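Local coordinates for protein ComZ (Thermus thermophilus, PDB 6QVI) that probably serves as a DNA receptor at the tip of a competence pilus, as a pilin that joins a pseudopilin-like domain to a beta-solenoid domain, at residues E4-R9 and A20-L25; Q26-A31 and L75-N80; S54-L59 and Q106-V111; V111-G114 and A119-R122; N131-E136 and S211-Y216. One frame throughout, in Å; residues are numbered along the deposited sequence.

How the contacts relate
Contacts 1 to 4 all belong to the pseudopilin-like domain. Contacts 1 and 2 follow each other along helix 12-40, their centres about 15 Å apart, and contact 2 carries the helix onto the antiparallel sheet. Contacts 3 and 4 share strand 107-115 and meet at Val111. Contact 1 touches contact 4 through a probable hydrogen bond between Ala21 O and Ser112 OG, 2.5 Å, and contact 2 reaches contact 3 where Leu77 CD1 lies 3.7 Å from Leu110 CD1. Contact 5 lies beyond, where the chain passes into the solenoid, its centre about 41 Å from that of contact 1; its nearest atoms are about 4 Å from contact 3 without touching it.

Contact 1. Residues E4-R9 and A20-L25; sequences ELWTTR and AAEAGL
Glu4 and Trp6, on an irregular piece of chain that leads into helix 12-40, lie beside Glu22 of that helix, with the CA atoms of Glu4 and Glu22 8.3 Å apart. Glu22 carries the helix side of the contact. The far rim of the indole meets its stem: Trp6 CH2 is 3.6 Å from Glu22 CG, which sits at the ring edge and in the ring plane. Next to it, Trp6 CZ3 touches Glu22 CD at 3.8 Å. The carboxylate is turned 76° from the indole, so the two flat groups do not stack. Trp6 takes a chi1 of 74°, with CG between its own N and carbonyl carbon, and this swings the six-membered ring toward the helix. Glu22 OE2 lies 3.8 Å from Glu4 CB, while OE1 is hydrogen-bonded to Tyr523 of strand 517-529. The carboxylates of Glu4 and Glu22 come within 5.1 Å at their OE1 atoms, a spacing that probably disfavours full charge on both. Arg525 adds a cation-pi contact to Trp6. Here the leading chain folds back along the long N-terminal helix that packs on an antiparallel sheet, the core of the pilin fold.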
# COMPACT_ATOMS: atom_id res chain seq x y z
N GLU A 4 -30.93 3.45 18.78
CA GLU A 4 -31.56 2.41 19.59
C GLU A 4 -32.90 2.92 20.11
O GLU A 4 -32.96 3.97 20.75
CB GLU A 4 -30.64 1.98 20.74
CG GLU A 4 -31.15 0.82 21.57
CD GLU A 4 -30.26 -0.39 21.51
OE1 GLU A 4 -29.09 -0.27 21.09
OE2 GLU A 4 -30.74 -1.47 21.90
N LEU A 5 -33.97 2.17 19.83
CA LEU A 5 -35.33 2.50 20.22
C LEU A 5 -35.90 1.38 21.05
O LEU A 5 -35.76 0.20 20.70
CB LEU A 5 -36.25 2.70 19.03
CG LEU A 5 -36.17 3.90 18.11
CD1 LEU A 5 -34.78 4.08 17.48
CD2 LEU A 5 -37.24 3.73 17.06
N TRP A 6 -36.57 1.73 22.15
CA TRP A 6 -37.21 0.69 22.93
C TRP A 6 -38.47 1.18 23.63
O TRP A 6 -38.76 2.38 23.73
CB TRP A 6 -36.24 0.06 23.92
CG TRP A 6 -35.86 0.85 25.12
CD1 TRP A 6 -36.41 0.77 26.37
CD2 TRP A 6 -34.81 1.82 25.19
NE1 TRP A 6 -35.75 1.63 27.22
CE2 TRP A 6 -34.78 2.29 26.52
CE3 TRP A 6 -33.89 2.32 24.27
CZ2 TRP A 6 -33.86 3.24 26.94
CZ3 TRP A 6 -32.99 3.28 24.68
CH2 TRP A 6 -32.98 3.73 25.99
N THR A 7 -39.22 0.20 24.07
CA THR A 7 -40.48 0.33 24.77
C THR A 7 -40.22 0.10 26.24
O THR A 7 -39.44 -0.79 26.61
CB THR A 7 -41.44 -0.71 24.21
OG1 THR A 7 -41.90 -0.26 22.93
CG2 THR A 7 -42.60 -0.99 25.18
N THR A 8 -40.82 0.92 27.08
CA THR A 8 -40.62 0.73 28.50
C THR A 8 -41.91 1.02 29.24
O THR A 8 -42.90 1.48 28.67
CB THR A 8 -39.46 1.59 29.01
OG1 THR A 8 -39.02 1.05 30.27
CG2 THR A 8 -39.90 3.05 29.14
N ARG A 9 -41.89 0.71 30.53
CA ARG A 9 -42.93 1.19 31.42
C ARG A 9 -42.36 2.03 32.55
O ARG A 9 -43.08 2.40 33.47
CB ARG A 9 -43.78 0.03 31.96
CG ARG A 9 -44.89 -0.31 30.98
CD ARG A 9 -45.72 -1.47 31.42
NE ARG A 9 -46.80 -1.75 30.47
CZ ARG A 9 -48.03 -1.23 30.54
NH1 ARG A 9 -48.36 -0.39 31.52
NH2 ARG A 9 -48.95 -1.56 29.64
N ALA A 20 -30.73 10.83 28.40
CA ALA A 20 -29.59 11.66 28.50
C ALA A 20 -28.37 10.84 28.22
O ALA A 20 -27.51 11.27 27.52
CB ALA A 20 -29.50 12.23 29.88
N ALA A 21 -28.29 9.67 28.79
CA ALA A 21 -27.13 8.85 28.58
C ALA A 21 -27.06 8.35 27.16
O ALA A 21 -26.04 8.40 26.54
CB ALA A 21 -27.15 7.69 29.53
N GLU A 22 -28.18 7.89 26.67
CA GLU A 22 -28.26 7.36 25.31
C GLU A 22 -27.97 8.44 24.28
O GLU A 22 -27.53 8.14 23.16
CB GLU A 22 -29.65 6.82 25.05
CG GLU A 22 -29.85 5.38 25.37
CD GLU A 22 -29.37 4.48 24.27
OE1 GLU A 22 -28.80 3.41 24.60
OE2 GLU A 22 -29.54 4.83 23.08
N ALA A 23 -28.18 9.70 24.65
CA ALA A 23 -27.73 10.78 23.79
C ALA A 23 -26.22 10.78 23.67
O ALA A 23 -25.67 11.00 22.58
CB ALA A 23 -28.22 12.14 24.32
N GLY A 24 -25.53 10.55 24.78
CA GLY A 24 -24.08 10.58 24.73
C GLY A 24 -23.50 9.38 23.99
O GLY A 24 -22.62 9.53 23.15
N LEU A 25 -24.01 8.19 24.30
CA LEU A 25 -23.48 6.99 23.68
C LEU A 25 -23.62 7.02 22.18
O LEU A 25 -22.68 6.67 21.47
CB LEU A 25 -24.20 5.76 24.21
CG LEU A 25 -23.46 4.52 23.72
CD1 LEU A 25 -22.27 4.24 24.59
CD2 LEU A 25 -24.38 3.33 23.69

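Contact 2. Residues Q26-A31 and L75-N80; sequences QKYKAA and LVLAQN
Tyr28 and Leu77 both set CG anti to the carbonyl carbon, at chi1 -73° and -48°, and these rotations send the phenol out from helix 12-40 and the leucine in from the strand edge until the ring and the leucine run alongside, pointing opposite ways. Their CA atoms are 7.8 Å apart. Leu77 CB lies over one face of the ring in a CH-pi contact, 4.1 Å from the Tyr28 centroid and 28° off the normal. Further along the same side chain, Leu77 CD1 packs against Tyr28 CD2 at 3.6 Å, near the root of the ring. Ala78 takes the other end of the phenol: its CB approaches obliquely and stands 3.8 Å from Tyr28 CZ. The hydroxyl is gripped from its own helix, for Lys27 NZ donates a hydrogen bond of 3.0 Å to Tyr28 OH. That ammonium also makes a salt bridge with Glu81, to which the hydroxyl is weakly bonded as well, so a small polar cluster fixes the end of the ring. Leu110 and Tyr94 pack against Tyr28 from neighbouring strands. With an alanine here, Leu77 CB would probably lose the ring face it covers, and Lys27 would be left with Glu81 but without its phenol acceptor. Leu77 and Ala78 both face Ala96 on strand 90-100, a classic beta bulge, and the contact packs the pilin helix against this kinked margin of the antiparallel sheet.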
# COMPACT_ATOMS: atom_id res chain seq x y z
N GLN A 26 -24.77 7.46 21.66
CA GLN A 26 -24.94 7.33 20.23
C GLN A 26 -24.25 8.45 19.49
O GLN A 26 -23.83 8.24 18.34
CB GLN A 26 -26.44 7.24 19.86
CG GLN A 26 -27.17 6.14 20.68
CD GLN A 26 -27.16 4.75 20.01
OE1 GLN A 26 -27.18 4.63 18.78
NE2 GLN A 26 -27.11 3.69 20.82
N LYS A 27 -24.01 9.57 20.15
CA LYS A 27 -23.22 10.62 19.51
C LYS A 27 -21.79 10.15 19.30
O LYS A 27 -21.25 10.23 18.18
CB LYS A 27 -23.21 11.87 20.38
CG LYS A 27 -22.79 13.13 19.69
CD LYS A 27 -21.97 13.97 20.65
CE LYS A 27 -21.53 15.27 20.02
NZ LYS A 27 -20.69 16.01 21.01
N TYR A 28 -21.17 9.63 20.35
CA TYR A 28 -19.77 9.27 20.26
C TYR A 28 -19.55 7.86 19.71
O TYR A 28 -18.43 7.55 19.34
CB TYR A 28 -19.11 9.43 21.62
CG TYR A 28 -18.93 10.89 21.93
CD1 TYR A 28 -19.87 11.61 22.68
CD2 TYR A 28 -17.83 11.57 21.42
CE1 TYR A 28 -19.70 12.99 22.95
CE2 TYR A 28 -17.64 12.93 21.69
CZ TYR A 28 -18.58 13.63 22.45
OH TYR A 28 -18.37 14.97 22.68
N LYS A 29 -20.60 7.03 19.59
CA LYS A 29 -20.49 5.84 18.77
C LYS A 29 -20.41 6.23 17.30
O LYS A 29 -19.66 5.59 16.54
CB LYS A 29 -21.69 4.92 19.01
CG LYS A 29 -21.84 3.72 18.03
CD LYS A 29 -22.81 2.65 18.59
CE LYS A 29 -24.27 2.86 18.13
NZ LYS A 29 -24.66 2.19 16.85
N ALA A 30 -21.09 7.30 16.90
CA ALA A 30 -20.91 7.81 15.55
C ALA A 30 -19.52 8.40 15.38
O ALA A 30 -18.84 8.13 14.38
CB ALA A 30 -21.98 8.85 15.23
N ALA A 31 -19.08 9.20 16.35
CA ALA A 31 -17.74 9.78 16.24
C ALA A 31 -16.69 8.69 16.23
O ALA A 31 -15.68 8.79 15.52
CB ALA A 31 -17.48 10.78 17.38
N LEU A 75 -9.86 7.68 28.12
CA LEU A 75 -9.83 8.93 27.41
C LEU A 75 -11.17 9.59 27.48
O LEU A 75 -12.13 9.06 27.03
CB LEU A 75 -9.48 8.66 25.97
CG LEU A 75 -9.82 9.79 25.03
CD1 LEU A 75 -8.81 10.88 25.26
CD2 LEU A 75 -9.74 9.33 23.61
N VAL A 76 -11.22 10.79 27.99
CA VAL A 76 -12.50 11.46 28.16
C VAL A 76 -12.88 12.19 26.89
O VAL A 76 -12.19 13.12 26.47
CB VAL A 76 -12.48 12.42 29.36
CG1 VAL A 76 -13.78 13.18 29.41
CG2 VAL A 76 -12.28 11.59 30.63
N LEU A 77 -14.01 11.80 26.30
CA LEU A 77 -14.52 12.48 25.11
C LEU A 77 -15.48 13.62 25.41
O LEU A 77 -15.66 14.48 24.54
CB LEU A 77 -15.25 11.52 24.19
CG LEU A 77 -14.57 10.22 23.87
CD1 LEU A 77 -15.58 9.36 23.12
CD2 LEU A 77 -13.31 10.50 23.07
N ALA A 78 -16.14 13.64 26.58
CA ALA A 78 -17.06 14.74 26.89
C ALA A 78 -17.40 14.76 28.37
O ALA A 78 -17.80 13.74 28.94
CB ALA A 78 -18.37 14.65 26.08
N GLN A 79 -17.18 15.90 29.00
CA GLN A 79 -17.44 16.04 30.41
C GLN A 79 -18.51 17.06 30.58
O GLN A 79 -18.38 18.15 30.11
CB GLN A 79 -16.19 16.50 31.11
CG GLN A 79 -16.31 16.48 32.60
CD GLN A 79 -15.11 15.88 33.25
OE1 GLN A 79 -14.53 16.45 34.16
NE2 GLN A 79 -14.73 14.71 32.81
N ASN A 80 -19.61 16.66 31.19
CA ASN A 80 -20.77 17.51 31.44
C ASN A 80 -21.39 18.17 30.23
O ASN A 80 -21.97 19.21 30.33
CB ASN A 80 -20.46 18.51 32.53
CG ASN A 80 -20.13 17.83 33.81
OD1 ASN A 80 -20.82 16.95 34.23
ND2 ASN A 80 -19.05 18.23 34.43

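Contact 3. Residues S54-L59 and Q106-V111; sequences SLARGL and QLFTLV
Leu55 and Ala56 form a short 3-10 turn that comes up against Phe108 near the start of strand 107-115, and the closest backbone approach is between the CA atoms of Ala56 and Gln106, 6.8 Å apart. The turn is closed by backbone bonds from Arg57 N to Ser54 O and from Gly58 N to Leu55 O. Phe108 supplies the whole strand side of the contact through the outer end of its ring. With chi1 at -59° its CG stands anti to the carbonyl carbon, and the benzyl group extends from the strand toward the turn. The tip atom Phe108 CZ lies 3.8 Å from Leu55 CB, which comes in obliquely. Ala56 N sits in the ring plane, at the edge, 3.8 Å from the same Phe108 CZ, and this amide bonds weakly to Ser54 OG at 3.1 Å. Ala56 CB, 4.3 Å from Phe108 CZ, and Leu55 O, 4.0 Å from Phe108 CE2, widen the cradle around the ring end. Beyond the contact, Leu55 packs on Ile129 of strand 120-130 and on Arg39 of helix 12-40, while Ala56 O accepts a hydrogen bond from Lys100. The chemistry is therefore apolar packing in a buried setting: part of the turn's backbone is satisfied internally, and Ala56 O by Lys100, while the ring of Phe108 meets Leu55 and Ala56 through van der Waals contact, with no hydrogen bond between them.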
# COMPACT_ATOMS: atom_id res chain seq x y z
N SER A 54 -2.69 3.21 14.73
CA SER A 54 -3.90 2.51 15.15
C SER A 54 -4.65 3.24 16.26
O SER A 54 -4.11 4.03 17.05
CB SER A 54 -3.61 1.09 15.61
OG SER A 54 -3.40 1.07 17.01
N LEU A 55 -5.91 2.85 16.36
CA LEU A 55 -6.82 3.42 17.33
C LEU A 55 -6.33 3.20 18.75
O LEU A 55 -6.56 4.04 19.63
CB LEU A 55 -8.18 2.76 17.13
CG LEU A 55 -9.39 3.65 17.11
CD1 LEU A 55 -9.01 4.90 16.36
CD2 LEU A 55 -10.38 2.87 16.30
N ALA A 56 -5.60 2.10 18.98
CA ALA A 56 -5.20 1.83 20.36
C ALA A 56 -4.19 2.84 20.89
O ALA A 56 -3.98 2.91 22.10
CB ALA A 56 -4.64 0.43 20.47
N ARG A 57 -3.64 3.68 20.02
CA ARG A 57 -2.66 4.66 20.42
C ARG A 57 -3.26 6.04 20.53
O ARG A 57 -2.53 7.02 20.66
CB ARG A 57 -1.49 4.70 19.44
CG ARG A 57 -0.66 3.44 19.40
CD ARG A 57 0.79 3.77 19.72
NE ARG A 57 1.18 5.09 19.23
CZ ARG A 57 1.81 5.33 18.09
NH1 ARG A 57 2.18 4.33 17.30
NH2 ARG A 57 2.09 6.60 17.76
N GLY A 58 -4.57 6.13 20.50
CA GLY A 58 -5.23 7.40 20.71
C GLY A 58 -6.15 7.73 19.56
O GLY A 58 -6.26 6.99 18.58
N LEU A 59 -6.79 8.87 19.69
CA LEU A 59 -7.68 9.35 18.65
C LEU A 59 -7.15 10.65 18.09
O LEU A 59 -6.49 11.43 18.79
CB LEU A 59 -9.10 9.60 19.19
CG LEU A 59 -9.77 8.45 19.91
CD1 LEU A 59 -11.23 8.80 20.15
CD2 LEU A 59 -9.64 7.19 19.11
N GLN A 106 -7.72 -4.04 20.24
CA GLN A 106 -8.84 -3.84 19.33
C GLN A 106 -10.18 -3.70 20.05
O GLN A 106 -11.19 -3.40 19.40
CB GLN A 106 -8.93 -4.98 18.32
CG GLN A 106 -7.62 -5.35 17.74
CD GLN A 106 -7.80 -6.26 16.56
OE1 GLN A 106 -7.28 -5.98 15.49
NE2 GLN A 106 -8.58 -7.32 16.74
N LEU A 107 -10.23 -4.03 21.35
CA LEU A 107 -11.45 -3.95 22.14
C LEU A 107 -11.56 -2.58 22.80
O LEU A 107 -10.67 -2.18 23.56
CB LEU A 107 -11.46 -5.07 23.18
CG LEU A 107 -11.41 -6.44 22.51
CD1 LEU A 107 -11.83 -7.52 23.48
CD2 LEU A 107 -12.39 -6.39 21.32
N PHE A 108 -12.65 -1.88 22.51
CA PHE A 108 -12.90 -0.59 23.13
C PHE A 108 -14.28 -0.55 23.76
O PHE A 108 -15.25 -1.09 23.21
CB PHE A 108 -12.77 0.53 22.09
CG PHE A 108 -11.43 0.60 21.43
CD1 PHE A 108 -11.14 -0.23 20.35
CD2 PHE A 108 -10.47 1.49 21.87
CE1 PHE A 108 -9.92 -0.19 19.74
CE2 PHE A 108 -9.22 1.53 21.24
CZ PHE A 108 -8.96 0.70 20.18
N THR A 109 -14.36 0.11 24.91
CA THR A 109 -15.63 0.32 25.63
C THR A 109 -15.93 1.81 25.65
O THR A 109 -15.10 2.61 26.11
CB THR A 109 -15.59 -0.26 27.07
OG1 THR A 109 -15.31 -1.69 27.04
CG2 THR A 109 -16.92 0.01 27.85
N LEU A 110 -17.09 2.17 25.12
CA LEU A 110 -17.61 3.54 25.17
C LEU A 110 -18.64 3.64 26.30
O LEU A 110 -19.57 2.82 26.36
CB LEU A 110 -18.24 3.92 23.84
CG LEU A 110 -18.69 5.36 23.63
CD1 LEU A 110 -17.64 6.45 23.99
CD2 LEU A 110 -19.27 5.54 22.25
N VAL A 111 -18.45 4.57 27.23
CA VAL A 111 -19.33 4.71 28.40
C VAL A 111 -19.84 6.15 28.50
O VAL A 111 -19.05 7.10 28.50
CB VAL A 111 -18.61 4.31 29.71
CG1 VAL A 111 -19.29 4.88 30.90
CG2 VAL A 111 -18.61 2.85 29.87

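Contact 4. Residues V111-G114 and A119-R122; sequences VSEG and AKAR
Gly114 and Ala121 face each other as an antiparallel hydrogen-bonded pair, the tight half of the contact. Gly114 N donates to Ala121 O at 2.6 Å, nearly along the C=O axis, and Ala121 N returns a straight bond of 2.9 Å to Gly114 O, its N-H...O angle 168°. A CA-H...O contact from Lys120 CA to Gly114 O, 3.4 Å, adds to this. On the face where Ala121 points, Ala17 and Phe18 of helix 12-40 cover the sheet. Segments 111-114 and 120-122 run antiparallel at 170°, part of the beta hairpin of strands 107-115 and 120-130 in the pseudopilin-like sheet. Glu113 and Arg122, its non-hydrogen-bonded pair, turn to the opposite face, which is looser and partly exposed. Here Glu113 reaches out between two cations. Its OE1 makes a salt bridge of 3.6 Å to Arg122 NH1, from the edge of the guanidinium. OE2 forms only a long one, 3.9 Å, to Lys120 NZ, whose extended chain lies alongside and points the same way. With CG anti to the backbone N and a bend at chi3, Arg122 brings its guanidinium back over Val111, whose CG1 lies over one face, toward the rim, 3.8 Å from Arg122 NH1. An alanine in place of Glu113 would probably leave Arg122 and Lys120 without the carboxylate they share and free the guanidinium to turn. Outside the hairpin, Arg122 also touches Glu528 on the neighbouring strand 517-529.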
# COMPACT_ATOMS: atom_id res chain seq x y z
N VAL A 111 -18.45 4.57 27.23
CA VAL A 111 -19.33 4.71 28.40
C VAL A 111 -19.84 6.15 28.50
O VAL A 111 -19.05 7.10 28.50
CB VAL A 111 -18.61 4.31 29.71
CG1 VAL A 111 -19.29 4.88 30.90
CG2 VAL A 111 -18.61 2.85 29.87
N SER A 112 -21.14 6.28 28.64
CA SER A 112 -21.78 7.55 28.77
C SER A 112 -22.66 7.59 30.01
O SER A 112 -23.70 7.02 30.02
CB SER A 112 -22.60 7.79 27.53
OG SER A 112 -23.83 8.40 27.80
N GLU A 113 -22.22 8.27 31.05
CA GLU A 113 -22.97 8.43 32.28
C GLU A 113 -23.88 9.62 32.14
O GLU A 113 -23.41 10.69 32.03
CB GLU A 113 -22.03 8.76 33.42
CG GLU A 113 -21.16 7.62 33.88
CD GLU A 113 -20.11 8.04 34.89
OE1 GLU A 113 -18.94 7.65 34.75
OE2 GLU A 113 -20.46 8.75 35.84
N GLY A 114 -25.18 9.44 32.19
CA GLY A 114 -26.08 10.57 32.05
C GLY A 114 -26.88 10.91 33.28
O GLY A 114 -27.07 10.10 34.14
N ALA A 119 -31.97 12.01 38.47
CA ALA A 119 -31.90 10.61 38.09
C ALA A 119 -30.63 10.41 37.27
O ALA A 119 -30.31 11.21 36.38
CB ALA A 119 -33.13 10.16 37.30
N LYS A 120 -29.93 9.34 37.58
CA LYS A 120 -28.65 9.07 36.95
C LYS A 120 -28.74 7.69 36.31
O LYS A 120 -29.24 6.72 36.92
CB LYS A 120 -27.53 9.17 38.00
CG LYS A 120 -26.11 9.03 37.48
CD LYS A 120 -25.06 9.24 38.59
CE LYS A 120 -23.65 8.92 38.07
NZ LYS A 120 -22.55 8.96 39.09
N ALA A 121 -28.29 7.62 35.05
CA ALA A 121 -28.25 6.40 34.26
C ALA A 121 -26.91 6.30 33.55
O ALA A 121 -26.30 7.30 33.16
CB ALA A 121 -29.37 6.34 33.22
N ARG A 122 -26.53 5.07 33.27
CA ARG A 122 -25.25 4.76 32.65
C ARG A 122 -25.51 3.78 31.51
O ARG A 122 -26.16 2.74 31.71
CB ARG A 122 -24.33 4.14 33.70
CG ARG A 122 -22.88 3.99 33.40
CD ARG A 122 -22.23 3.44 34.65
NE ARG A 122 -21.16 2.52 34.32
CZ ARG A 122 -19.88 2.86 34.29
NH1 ARG A 122 -19.52 4.12 34.57
NH2 ARG A 122 -18.97 1.95 33.98

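Contact 5. Residues N131-E136 and S211-Y216; sequences NSDYLE and SLRVQY
Arg213 reaches from strand 212-214 to Asp133 and Leu135, which lie in the loop just after strand 120-130, and it can be followed outward from its CB. CB leaves the strand toward the loop, and with chi1 at -64° CG stands anti to the carbonyl carbon. The chain runs extended through CD, and a bend at chi3 (-131°) turns the guanidinium to the loop; along its course the side chain also touches Tyr161 of the adjacent strand 160-162. At the tip the two terminal nitrogens part company. NH1 makes a salt bridge with Asp269, outside the loop. NH2 faces the loop and lies 3.9 Å from Asp133 OD2, a long salt bridge. The oxygen stands well out of the guanidinium plane, and the carboxylate is turned 67° from it, so charge attracts the pair without a directed hydrogen bond. The same NH2 has Leu135 CD2 at 4.4 Å, approaching obliquely and making an apolar neighbour. Asp133 sends its carboxylate from the opposite direction, and its side chain also touches Phe52. Strand 212-214 pairs in parallel with strands 160-162 and 237-239, as turns of a beta-solenoid do; the loop 131-136 follows strand 120-130 of the pilin sheet, and the contact therefore joins the two parts of the chain. Its chemistry implies a weak, partly exposed electrostatic link, with the arginine committed more firmly to Asp269 than to the loop.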
# COMPACT_ATOMS: atom_id res chain seq x y z
N ASN A 131 -8.48 -1.72 11.77
CA ASN A 131 -8.37 -1.06 10.47
C ASN A 131 -7.69 -1.93 9.41
O ASN A 131 -7.03 -2.93 9.69
CB ASN A 131 -7.62 0.27 10.63
CG ASN A 131 -8.49 1.36 11.26
OD1 ASN A 131 -9.34 1.96 10.59
ND2 ASN A 131 -8.29 1.61 12.57
N SER A 132 -7.87 -1.54 8.14
CA SER A 132 -7.23 -2.31 7.09
C SER A 132 -5.73 -2.19 7.20
O SER A 132 -5.00 -3.19 7.06
CB SER A 132 -7.70 -1.88 5.69
OG SER A 132 -8.98 -2.41 5.39
N ASP A 133 -5.25 -0.97 7.46
CA ASP A 133 -3.83 -0.63 7.48
C ASP A 133 -3.17 -1.03 6.15
O ASP A 133 -2.40 -1.99 6.05
CB ASP A 133 -3.13 -1.24 8.69
CG ASP A 133 -1.65 -0.83 8.79
OD1 ASP A 133 -1.26 0.15 8.11
OD2 ASP A 133 -0.89 -1.48 9.55
N TYR A 134 -3.52 -0.25 5.12
CA TYR A 134 -2.94 -0.45 3.80
C TYR A 134 -1.43 -0.37 3.92
O TYR A 134 -0.87 0.69 4.23
CB TYR A 134 -3.48 0.61 2.84
CG TYR A 134 -4.90 0.35 2.33
CD1 TYR A 134 -5.18 -0.77 1.54
CD2 TYR A 134 -5.98 1.16 2.71
CE1 TYR A 134 -6.47 -1.03 1.07
CE2 TYR A 134 -7.28 0.91 2.25
CZ TYR A 134 -7.51 -0.20 1.44
OH TYR A 134 -8.78 -0.49 0.96
N LEU A 135 -0.76 -1.48 3.61
CA LEU A 135 0.69 -1.56 3.79
C LEU A 135 1.40 -0.57 2.89
O LEU A 135 1.03 -0.36 1.72
CB LEU A 135 1.17 -2.98 3.50
CG LEU A 135 0.61 -3.98 4.51
CD1 LEU A 135 1.33 -5.30 4.43
CD2 LEU A 135 0.71 -3.38 5.93
N GLU A 136 2.43 0.06 3.46
CA GLU A 136 3.18 1.09 2.75
C GLU A 136 4.67 0.79 2.89
O GLU A 136 5.26 1.06 3.94
CB GLU A 136 2.85 2.49 3.26
CG GLU A 136 1.43 2.89 2.91
CD GLU A 136 1.18 4.35 3.16
OE1 GLU A 136 2.08 5.03 3.70
OE2 GLU A 136 0.08 4.83 2.79
N SER A 211 8.97 0.72 7.95
CA SER A 211 9.05 -0.31 8.98
C SER A 211 9.67 -1.52 8.33
O SER A 211 9.65 -1.67 7.10
CB SER A 211 7.69 -0.65 9.60
OG SER A 211 6.68 -0.72 8.62
N LEU A 212 10.21 -2.41 9.15
CA LEU A 212 10.72 -3.69 8.69
C LEU A 212 9.86 -4.80 9.26
O LEU A 212 9.90 -5.05 10.46
CB LEU A 212 12.18 -3.86 9.11
CG LEU A 212 12.96 -5.12 8.71
CD1 LEU A 212 12.56 -5.54 7.36
CD2 LEU A 212 14.46 -4.91 8.79
N ARG A 213 9.13 -5.49 8.41
CA ARG A 213 8.29 -6.59 8.85
C ARG A 213 8.71 -7.86 8.12
O ARG A 213 8.85 -7.87 6.89
CB ARG A 213 6.80 -6.31 8.60
CG ARG A 213 6.22 -5.14 9.40
CD ARG A 213 4.68 -5.12 9.39
NE ARG A 213 4.18 -3.79 9.05
CZ ARG A 213 3.40 -3.06 9.82
NH1 ARG A 213 3.03 -3.52 11.01
NH2 ARG A 213 2.99 -1.86 9.42
N VAL A 214 8.82 -8.93 8.87
CA VAL A 214 9.15 -10.18 8.30
C VAL A 214 8.24 -11.16 8.95
O VAL A 214 8.41 -11.47 10.08
CB VAL A 214 10.56 -10.58 8.64
CG1 VAL A 214 10.75 -12.03 8.35
CG2 VAL A 214 11.52 -9.75 7.85
N GLN A 215 7.27 -11.65 8.21
CA GLN A 215 6.34 -12.57 8.78
C GLN A 215 6.88 -13.91 9.15
O GLN A 215 6.51 -14.44 10.15
CB GLN A 215 5.16 -12.75 7.87
CG GLN A 215 4.38 -13.98 8.23
CD GLN A 215 3.14 -14.14 7.41
OE1 GLN A 215 3.01 -13.56 6.37
NE2 GLN A 215 2.23 -14.95 7.89
N TYR A 216 7.73 -14.50 8.34
CA TYR A 216 8.28 -15.80 8.70
C TYR A 216 9.77 -15.79 8.60
O TYR A 216 10.29 -15.62 7.54
CB TYR A 216 7.78 -16.89 7.77
CG TYR A 216 6.32 -17.23 7.90
CD1 TYR A 216 5.81 -17.73 9.05
CD2 TYR A 216 5.48 -17.07 6.84
CE1 TYR A 216 4.48 -18.04 9.16
CE2 TYR A 216 4.16 -17.38 6.94
CZ TYR A 216 3.67 -17.85 8.10
OH TYR A 216 2.35 -18.16 8.19